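Local coordinates for membrane lipoprotein family protein (Aeropyrum pernix, PDB 4PEV), which binds adenosine and probably serves as the solute-binding lipoprotein of an ABC transporter, at residues L140-T145 against F157-V162; A153-R158 against Y306-D311. All coordinates share one frame; numbering follows the deposited sequence.

Contact 1 (L140-T145 against F157-V162). With ADN (adenosine), chain F.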
ATOM      1  N   LEU C 140       2.961  15.181  -6.892  1.00 28.03           N
ATOM      2  CA  LEU C 140       1.764  14.392  -6.650  1.00 28.63           C
ATOM      3  C   LEU C 140       2.218  12.984  -6.344  1.00 29.71           C
ATOM      4  O   LEU C 140       2.965  12.404  -7.119  1.00 30.04           O
ATOM      5  CB  LEU C 140       0.868  14.408  -7.885  1.00 28.54           C
ATOM      6  CG  LEU C 140      -0.504  13.735  -7.782  1.00 29.72           C
ATOM      7  CD1 LEU C 140      -1.261  14.095  -6.502  1.00 30.47           C
ATOM      8  CD2 LEU C 140      -1.348  14.077  -9.002  1.00 29.48           C
ATOM      9  N   ILE C 141       1.805  12.444  -5.202  1.00 31.22           N
ATOM     10  CA  ILE C 141       2.214  11.092  -4.804  1.00 31.73           C
ATOM     11  C   ILE C 141       1.044  10.118  -4.942  1.00 33.90           C
ATOM     12  O   ILE C 141      -0.082  10.433  -4.534  1.00 32.19           O
ATOM     13  CB  ILE C 141       2.730  11.030  -3.353  1.00 31.11           C
ATOM     14  CG1 ILE C 141       3.735  12.156  -3.057  1.00 31.97           C
ATOM     15  CG2 ILE C 141       3.339   9.670  -3.060  1.00 30.49           C
ATOM     16  CD1 ILE C 141       4.921  12.236  -3.998  1.00 32.25           C
ATOM     17  N   ASP C 142       1.336   8.950  -5.531  1.00 36.85           N
ATOM     18  CA  ASP C 142       0.370   7.865  -5.744  1.00 38.87           C
ATOM     19  C   ASP C 142      -0.637   8.185  -6.851  1.00 36.63           C
ATOM     20  O   ASP C 142      -1.685   7.547  -6.948  1.00 34.83           O
ATOM     21  CB  ASP C 142      -0.356   7.524  -4.429  1.00 43.43           C
ATOM     22  CG  ASP C 142      -0.814   6.065  -4.354  1.00 47.77           C
ATOM     23  OD1 ASP C 142      -0.002   5.172  -4.684  1.00 56.17           O
ATOM     24  OD2 ASP C 142      -1.977   5.810  -3.940  1.00 49.27           O
ATOM     25  N   ALA C 143      -0.317   9.169  -7.686  1.00 36.69           N
ATOM     26  CA  ALA C 143      -1.200   9.552  -8.791  1.00 36.75           C
ATOM     27  C   ALA C 143      -0.445  10.356  -9.816  1.00 36.75           C
ATOM     28  O   ALA C 143       0.614  10.906  -9.532  1.00 34.71           O
ATOM     29  CB  ALA C 143      -2.406  10.342  -8.299  1.00 35.70           C
ATOM     30  N   ALA C 144      -1.008  10.388 -11.017  1.00 39.81           N
ATOM     31  CA  ALA C 144      -0.485  11.195 -12.099  1.00 40.97           C
ATOM     32  C   ALA C 144      -1.607  11.945 -12.779  1.00 42.14           C
ATOM     33  O   ALA C 144      -2.736  11.453 -12.930  1.00 39.37           O
ATOM     34  CB  ALA C 144       0.257  10.344 -13.103  1.00 41.26           C
ATOM     35  N   THR C 145      -1.256  13.148 -13.197  1.00 44.73           N
ATOM     36  CA  THR C 145      -2.210  14.110 -13.694  1.00 46.26           C
ATOM     37  C   THR C 145      -2.589  13.717 -15.141  1.00 48.90           C
ATOM     38  O   THR C 145      -1.829  13.021 -15.808  1.00 46.49           O
ATOM     39  CB  THR C 145      -1.618  15.530 -13.494  1.00 43.93           C
ATOM     40  OG1 THR C 145      -2.667  16.495 -13.548  1.00 47.98           O
ATOM     41  CG2 THR C 145      -0.497  15.857 -14.493  1.00 41.20           C
ATOM     42  N   PHE C 157       2.857   4.309  -8.692  1.00 37.03           N
ATOM     43  CA  PHE C 157       3.384   2.973  -8.443  1.00 36.45           C
ATOM     44  C   PHE C 157       2.661   1.962  -9.311  1.00 37.47           C
ATOM     45  O   PHE C 157       1.555   2.212  -9.788  1.00 39.24           O
ATOM     46  CB  PHE C 157       3.262   2.600  -6.971  1.00 35.59           C
ATOM     47  CG  PHE C 157       4.090   3.461  -6.056  1.00 33.48           C
ATOM     48  CD1 PHE C 157       3.605   4.680  -5.603  1.00 32.98           C
ATOM     49  CD2 PHE C 157       5.336   3.048  -5.638  1.00 31.85           C
ATOM     50  CE1 PHE C 157       4.362   5.474  -4.759  1.00 32.35           C
ATOM     51  CE2 PHE C 157       6.101   3.833  -4.793  1.00 31.81           C
ATOM     52  CZ  PHE C 157       5.614   5.047  -4.352  1.00 32.26           C
ATOM     53  N   ARG C 158       3.307   0.828  -9.533  1.00 38.84           N
ATOM     54  CA  ARG C 158       2.696  -0.264 -10.271  1.00 39.24           C
ATOM     55  C   ARG C 158       2.291  -1.329  -9.247  1.00 39.67           C
ATOM     56  O   ARG C 158       2.988  -2.333  -9.066  1.00 42.52           O
ATOM     57  CB  ARG C 158       3.680  -0.798 -11.319  1.00 38.83           C
ATOM     58  CG  ARG C 158       4.094   0.225 -12.378  1.00 37.10           C
ATOM     59  CD  ARG C 158       4.926  -0.415 -13.493  1.00 35.39           C
ATOM     60  NE  ARG C 158       6.206  -0.926 -12.994  1.00 33.73           N
ATOM     61  CZ  ARG C 158       7.296  -0.185 -12.792  1.00 33.65           C
ATOM     62  NH1 ARG C 158       7.298   1.121 -13.072  1.00 34.44           N
ATOM     63  NH2 ARG C 158       8.401  -0.753 -12.308  1.00 31.58           N
ATOM     64  N   GLU C 159       1.163  -1.080  -8.579  1.00 38.25           N
ATOM     65  CA  GLU C 159       0.711  -1.880  -7.438  1.00 37.56           C
ATOM     66  C   GLU C 159       0.387  -3.315  -7.800  1.00 36.34           C
ATOM     67  O   GLU C 159       0.443  -4.196  -6.951  1.00 36.82           O
ATOM     68  CB  GLU C 159      -0.534  -1.264  -6.797  1.00 40.18           C
ATOM     69  CG  GLU C 159      -0.283  -0.022  -5.965  1.00 41.62           C
ATOM     70  CD  GLU C 159      -0.235   1.266  -6.767  1.00 43.74           C
ATOM     71  OE1 GLU C 159      -0.420   1.244  -8.001  1.00 44.51           O
ATOM     72  OE2 GLU C 159      -0.018   2.325  -6.144  1.00 47.53           O
ATOM     73  N   GLN C 160       0.029  -3.555  -9.052  1.00 35.72           N
ATOM     74  CA  GLN C 160      -0.194  -4.916  -9.525  1.00 35.31           C
ATOM     75  C   GLN C 160       1.016  -5.793  -9.184  1.00 35.51           C
ATOM     76  O   GLN C 160       0.879  -6.965  -8.787  1.00 34.04           O
ATOM     77  CB  GLN C 160      -0.441  -4.943 -11.040  1.00 35.28           C
ATOM     78  CG  GLN C 160      -1.523  -3.988 -11.545  1.00 36.34           C
ATOM     79  CD  GLN C 160      -0.971  -2.758 -12.265  1.00 37.04           C
ATOM     80  OE1 GLN C 160      -0.029  -2.106 -11.808  1.00 37.38           O
ATOM     81  NE2 GLN C 160      -1.564  -2.438 -13.403  1.00 39.16           N
ATOM     82  N   GLU C 161       2.202  -5.210  -9.320  1.00 35.37           N
ATOM     83  CA  GLU C 161       3.423  -5.971  -9.214  1.00 37.22           C
ATOM     84  C   GLU C 161       3.540  -6.566  -7.814  1.00 38.18           C
ATOM     85  O   GLU C 161       3.624  -7.791  -7.674  1.00 41.74           O
ATOM     86  CB  GLU C 161       4.641  -5.113  -9.605  1.00 38.52           C
ATOM     87  CG  GLU C 161       4.595  -4.626 -11.060  1.00 38.51           C
ATOM     88  CD  GLU C 161       5.879  -3.956 -11.561  1.00 38.09           C
ATOM     89  OE1 GLU C 161       6.897  -3.899 -10.838  1.00 37.34           O
ATOM     90  OE2 GLU C 161       5.867  -3.473 -12.712  1.00 37.68           O
ATOM     91  N   VAL C 162       3.492  -5.720  -6.783  1.00 36.65           N
ATOM     92  CA  VAL C 162       3.623  -6.197  -5.393  1.00 36.40           C
ATOM     93  C   VAL C 162       2.392  -6.993  -4.875  1.00 34.60           C
ATOM     94  O   VAL C 162       2.551  -7.986  -4.170  1.00 34.98           O
ATOM     95  CB  VAL C 162       3.985  -5.040  -4.428  1.00 36.25           C
ATOM     96  CG1 VAL C 162       2.780  -4.155  -4.126  1.00 36.60           C
ATOM     97  CG2 VAL C 162       4.578  -5.579  -3.137  1.00 36.64           C
TER
HETATM   98  O5' ADN F 501      -3.367   1.388   2.498  1.00 24.76           O
HETATM   99  C5' ADN F 501      -3.503   0.830   1.177  1.00 24.46           C
HETATM  100  C4' ADN F 501      -3.460   1.842   0.027  1.00 25.00           C
HETATM  101  O4' ADN F 501      -4.575   2.736   0.056  1.00 25.17           O
HETATM  102  C3' ADN F 501      -2.247   2.764  -0.044  1.00 25.42           C
HETATM  103  O3' ADN F 501      -1.105   2.118  -0.617  1.00 24.73           O
HETATM  104  C2' ADN F 501      -2.777   3.925  -0.879  1.00 25.15           C
HETATM  105  O2' ADN F 501      -2.729   3.674  -2.291  1.00 24.87           O
HETATM  106  C1' ADN F 501      -4.213   4.023  -0.437  1.00 25.20           C
HETATM  107  N9  ADN F 501      -4.368   4.997   0.660  1.00 26.41           N
HETATM  108  C8  ADN F 501      -4.109   4.806   1.975  1.00 26.73           C
HETATM  109  N7  ADN F 501      -4.384   5.923   2.700  1.00 27.31           N
HETATM  110  C5  ADN F 501      -4.838   6.844   1.824  1.00 28.16           C
HETATM  111  C6  ADN F 501      -5.308   8.245   1.881  1.00 28.08           C
HETATM  112  N6  ADN F 501      -5.344   8.892   3.061  1.00 28.70           N
HETATM  113  N1  ADN F 501      -5.684   8.849   0.726  1.00 28.31           N
HETATM  114  C2  ADN F 501      -5.642   8.218  -0.467  1.00 27.77           C
HETATM  115  N3  ADN F 501      -5.226   6.952  -0.596  1.00 28.04           N
HETATM  116  C4  ADN F 501      -4.818   6.231   0.484  1.00 27.80           C

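Contact 2 (A153-R158 against Y306-D311)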
ATOM      1  N   ALA C 153       5.573  17.082 -10.946  1.00 30.61           N
ATOM      2  CA  ALA C 153       6.201  15.762 -10.935  1.00 29.75           C
ATOM      3  C   ALA C 153       5.251  14.760 -10.297  1.00 30.37           C
ATOM      4  O   ALA C 153       4.959  14.865  -9.113  1.00 31.82           O
ATOM      5  CB  ALA C 153       7.498  15.806 -10.150  1.00 29.12           C
ATOM      6  N   SER C 154       4.771  13.796 -11.087  1.00 30.66           N
ATOM      7  CA  SER C 154       3.898  12.723 -10.608  1.00 30.62           C
ATOM      8  C   SER C 154       4.708  11.473 -10.236  1.00 31.73           C
ATOM      9  O   SER C 154       5.626  11.080 -10.965  1.00 33.77           O
ATOM     10  CB  SER C 154       2.893  12.350 -11.695  1.00 31.26           C
ATOM     11  OG  SER C 154       1.995  13.414 -11.995  1.00 32.40           O
ATOM     12  N   TYR C 155       4.369  10.853  -9.105  1.00 31.91           N
ATOM     13  CA  TYR C 155       4.962   9.579  -8.687  1.00 32.19           C
ATOM     14  C   TYR C 155       3.865   8.515  -8.594  1.00 32.91           C
ATOM     15  O   TYR C 155       3.014   8.551  -7.706  1.00 31.83           O
ATOM     16  CB  TYR C 155       5.701   9.735  -7.362  1.00 32.79           C
ATOM     17  CG  TYR C 155       6.965  10.584  -7.452  1.00 33.83           C
ATOM     18  CD1 TYR C 155       6.898  11.972  -7.464  1.00 36.14           C
ATOM     19  CD2 TYR C 155       8.221   9.996  -7.511  1.00 33.62           C
ATOM     20  CE1 TYR C 155       8.047  12.753  -7.538  1.00 37.54           C
ATOM     21  CE2 TYR C 155       9.374  10.760  -7.591  1.00 35.59           C
ATOM     22  CZ  TYR C 155       9.291  12.144  -7.600  1.00 38.09           C
ATOM     23  OH  TYR C 155      10.448  12.921  -7.682  1.00 38.72           O
ATOM     24  N   LEU C 156       3.871   7.602  -9.561  1.00 34.58           N
ATOM     25  CA  LEU C 156       2.903   6.520  -9.648  1.00 36.42           C
ATOM     26  C   LEU C 156       3.594   5.239  -9.297  1.00 37.45           C
ATOM     27  O   LEU C 156       4.778   5.084  -9.595  1.00 37.68           O
ATOM     28  CB  LEU C 156       2.416   6.347 -11.077  1.00 38.97           C
ATOM     29  CG  LEU C 156       1.300   7.270 -11.523  1.00 41.66           C
ATOM     30  CD1 LEU C 156       1.201   7.199 -13.037  1.00 43.41           C
ATOM     31  CD2 LEU C 156      -0.007   6.877 -10.846  1.00 42.62           C
ATOM     32  N   PHE C 157       2.857   4.309  -8.692  1.00 37.03           N
ATOM     33  CA  PHE C 157       3.384   2.973  -8.443  1.00 36.45           C
ATOM     34  C   PHE C 157       2.661   1.962  -9.311  1.00 37.47           C
ATOM     35  O   PHE C 157       1.555   2.212  -9.788  1.00 39.24           O
ATOM     36  CB  PHE C 157       3.262   2.600  -6.971  1.00 35.59           C
ATOM     37  CG  PHE C 157       4.090   3.461  -6.056  1.00 33.48           C
ATOM     38  CD1 PHE C 157       3.605   4.680  -5.603  1.00 32.98           C
ATOM     39  CD2 PHE C 157       5.336   3.048  -5.638  1.00 31.85           C
ATOM     40  CE1 PHE C 157       4.362   5.474  -4.759  1.00 32.35           C
ATOM     41  CE2 PHE C 157       6.101   3.833  -4.793  1.00 31.81           C
ATOM     42  CZ  PHE C 157       5.614   5.047  -4.352  1.00 32.26           C
ATOM     43  N   ARG C 158       3.307   0.828  -9.533  1.00 38.84           N
ATOM     44  CA  ARG C 158       2.696  -0.264 -10.271  1.00 39.24           C
ATOM     45  C   ARG C 158       2.291  -1.329  -9.247  1.00 39.67           C
ATOM     46  O   ARG C 158       2.988  -2.333  -9.066  1.00 42.52           O
ATOM     47  CB  ARG C 158       3.680  -0.798 -11.319  1.00 38.83           C
ATOM     48  CG  ARG C 158       4.094   0.225 -12.378  1.00 37.10           C
ATOM     49  CD  ARG C 158       4.926  -0.415 -13.493  1.00 35.39           C
ATOM     50  NE  ARG C 158       6.206  -0.926 -12.994  1.00 33.73           N
ATOM     51  CZ  ARG C 158       7.296  -0.185 -12.792  1.00 33.65           C
ATOM     52  NH1 ARG C 158       7.298   1.121 -13.072  1.00 34.44           N
ATOM     53  NH2 ARG C 158       8.401  -0.753 -12.308  1.00 31.58           N
ATOM     54  N   TYR C 306      10.885  12.013  -0.394  1.00 31.01           N
ATOM     55  CA  TYR C 306      12.279  12.400  -0.161  1.00 32.91           C
ATOM     56  C   TYR C 306      13.022  12.765  -1.469  1.00 33.32           C
ATOM     57  O   TYR C 306      13.788  13.726  -1.507  1.00 34.32           O
ATOM     58  CB  TYR C 306      13.038  11.280   0.578  1.00 34.87           C
ATOM     59  CG  TYR C 306      14.478  11.642   0.828  1.00 35.59           C
ATOM     60  CD1 TYR C 306      14.825  12.397   1.925  1.00 37.41           C
ATOM     61  CD2 TYR C 306      15.481  11.283  -0.066  1.00 34.60           C
ATOM     62  CE1 TYR C 306      16.135  12.766   2.152  1.00 38.01           C
ATOM     63  CE2 TYR C 306      16.787  11.655   0.148  1.00 34.82           C
ATOM     64  CZ  TYR C 306      17.104  12.395   1.263  1.00 36.65           C
ATOM     65  OH  TYR C 306      18.393  12.785   1.522  1.00 40.32           O
ATOM     66  N   THR C 307      12.799  11.989  -2.527  1.00 32.09           N
ATOM     67  CA  THR C 307      13.383  12.265  -3.828  1.00 31.04           C
ATOM     68  C   THR C 307      12.854  13.581  -4.386  1.00 30.24           C
ATOM     69  O   THR C 307      13.617  14.426  -4.819  1.00 30.20           O
ATOM     70  CB  THR C 307      13.096  11.097  -4.799  1.00 31.70           C
ATOM     71  OG1 THR C 307      13.834   9.944  -4.362  1.00 31.16           O
ATOM     72  CG2 THR C 307      13.491  11.439  -6.228  1.00 30.72           C
ATOM     73  N   ALA C 308      11.546  13.769  -4.361  1.00 30.25           N
ATOM     74  CA  ALA C 308      10.956  15.030  -4.852  1.00 29.97           C
ATOM     75  C   ALA C 308      11.467  16.281  -4.114  1.00 30.40           C
ATOM     76  O   ALA C 308      11.592  17.351  -4.711  1.00 30.73           O
ATOM     77  CB  ALA C 308       9.439  14.965  -4.777  1.00 29.53           C
ATOM     78  N   ILE C 309      11.736  16.147  -2.818  1.00 30.38           N
ATOM     79  CA  ILE C 309      12.254  17.248  -2.022  1.00 29.84           C
ATOM     80  C   ILE C 309      13.732  17.485  -2.298  1.00 30.34           C
ATOM     81  O   ILE C 309      14.183  18.635  -2.344  1.00 27.96           O
ATOM     82  CB  ILE C 309      12.062  16.983  -0.527  1.00 29.21           C
ATOM     83  CG1 ILE C 309      10.577  17.002  -0.202  1.00 30.22           C
ATOM     84  CG2 ILE C 309      12.766  18.040   0.305  1.00 28.59           C
ATOM     85  CD1 ILE C 309      10.240  16.435   1.153  1.00 29.94           C
ATOM     86  N   LYS C 310      14.486  16.402  -2.461  1.00 32.13           N
ATOM     87  CA  LYS C 310      15.916  16.507  -2.769  1.00 34.43           C
ATOM     88  C   LYS C 310      16.108  17.176  -4.128  1.00 34.17           C
ATOM     89  O   LYS C 310      16.817  18.170  -4.240  1.00 34.69           O
ATOM     90  CB  LYS C 310      16.578  15.135  -2.763  1.00 37.01           C
ATOM     91  CG  LYS C 310      18.072  15.202  -2.582  1.00 41.67           C
ATOM     92  CD  LYS C 310      18.709  13.837  -2.739  1.00 47.00           C
ATOM     93  CE  LYS C 310      20.145  13.854  -2.233  1.00 51.31           C
ATOM     94  NZ  LYS C 310      20.927  12.765  -2.877  1.00 54.31           N
ATOM     95  N   ASP C 311      15.438  16.651  -5.151  1.00 34.42           N
ATOM     96  CA  ASP C 311      15.442  17.267  -6.479  1.00 34.43           C
ATOM     97  C   ASP C 311      15.305  18.791  -6.364  1.00 33.67           C
ATOM     98  O   ASP C 311      16.108  19.523  -6.928  1.00 34.92           O
ATOM     99  CB  ASP C 311      14.327  16.692  -7.376  1.00 35.14           C
ATOM    100  CG  ASP C 311      14.688  15.322  -7.998  1.00 37.25           C
ATOM    101  OD1 ASP C 311      15.681  14.681  -7.589  1.00 39.02           O
ATOM    102  OD2 ASP C 311      13.966  14.877  -8.919  1.00 39.78           O
TER

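Contact 1 (L140-T145 against F157-V162)
Asp142 OD1 and Glu159 OE2 come together on one cation, the NZ of Lys299, which forms a salt bridge to each and also hydrogen-bonds to the bound adenosine. The two carboxylate oxygens lie 3.2 Å apart, Asp142 OD1 to Glu159 OE2. Both are acceptors and do not bond to each other; the shared ammonium group probably makes the closeness of like charges tolerable. Their carboxylate planes are turned 78° against each other.

Asp142 divides its work between its two oxygens. OD1 serves the lysine, while OD2 accepts the ribose hydroxyl, ADN O2' to Asp142 OD2 being 2.8 Å. The residue stands just past the end of strand 137-141, and its CG lies opposite the backbone N (chi1 -151°), a torsion that carries the carboxylate out to the sugar and brings OD1 near Glu159. OD1 also passes Phe157, 3.8 Å from CD1, with carboxylate and ring planes inclined at 51°.

Glu159 reaches the site by a chain bent at chi2, its CG lying beside the backbone N. Its second oxygen, OE1, is held by Arg200 of helix 196-214, so each end of the carboxylate has a cation to fix its rotation. One residue earlier, Arg158 NE bridges to Glu161 OE2 at 2.6 Å, within the guanidinium plane but above that of the carboxylate.

Asp142 comes from the sheet of one lobe, Glu159 from the crossover segment that follows strand 152-157, and Lys299 from the end of a strand in the second lobe. Such a meeting of strand ends and crossover segments around a ligand is characteristic of the cleft of a type I periplasmic binding protein, here the adenosine site.

Contact 2 (A153-R158 against Y306-D311)
Tyr155 leans the far end of its ring against helix 301-313, with Ala308 and Thr307 as its main partners. The phenol oxygen comes closest to the backbone, Tyr155 OH standing 3.6 Å from Ala308 CA. Beside it the Ala308 methyl rests at the ring in an oblique approach, CB to Tyr155 CE1 being 3.8 Å.

The tyrosine points from the strand toward the helix, its CG opposite the carbonyl carbon and beside the backbone N (chi1 -69°). That torsion lays the ring across the space between strand 153-157 and helix 306-311, whose axes approach to 10.5 Å and run nearly antiparallel at 159°. At this separation the long phenol bridges the two elements, and the short Ala308 side chain lets the phenol end come close to the helix backbone.

Thr307 shows how one torsion sorts the two branches of a side chain. OG1 lies beside its own backbone N and hydrogen-bonds to Val303 O, one turn back in the same helix, while CG2 is the branch turned to the tyrosine, 3.7 Å from Tyr155 OH. Asp311, a turn further along, touches more loosely: its OD2 is 4.2 Å from Tyr155 OH, and its OD1 forms a salt bridge with Arg316.

On the sheet, Tyr155 also packs on Ile141 and Val322 of the flanking strands, and Ala308 meets Ala139. With an alanine in place of Tyr155, the Thr307 methyl and Ala308 would probably lose the ring they rest on, and a gap would be likely to open between sheet and helix. The joint therefore depends on shape and van der Waals contact, with the nearby polar groups of Thr307 and Asp311 engaged chiefly within their own part of the chain.

Both contacts are buried and both draw on the parallel sheet of one lobe, where strands 137-141 and 152-157 lie side by side; backbone bonds such as Asp142 N to Tyr155 O tie them together. Contact 1 sits nearer the middle of the molecule, at the strand ends that face the cleft, and it is dominated by charges and the ligand, with one aromatic ring alongside. Contact 2 lies farther out, where helix 301-313 covers the sheet, and is mainly apolar, with Thr307 partly exposed. Phe157 and Arg158 belong to both ranges, marking where strand 152-157 gives way to helix 159-181, and Lys299 of the site stands just ahead of the helix in contact 2.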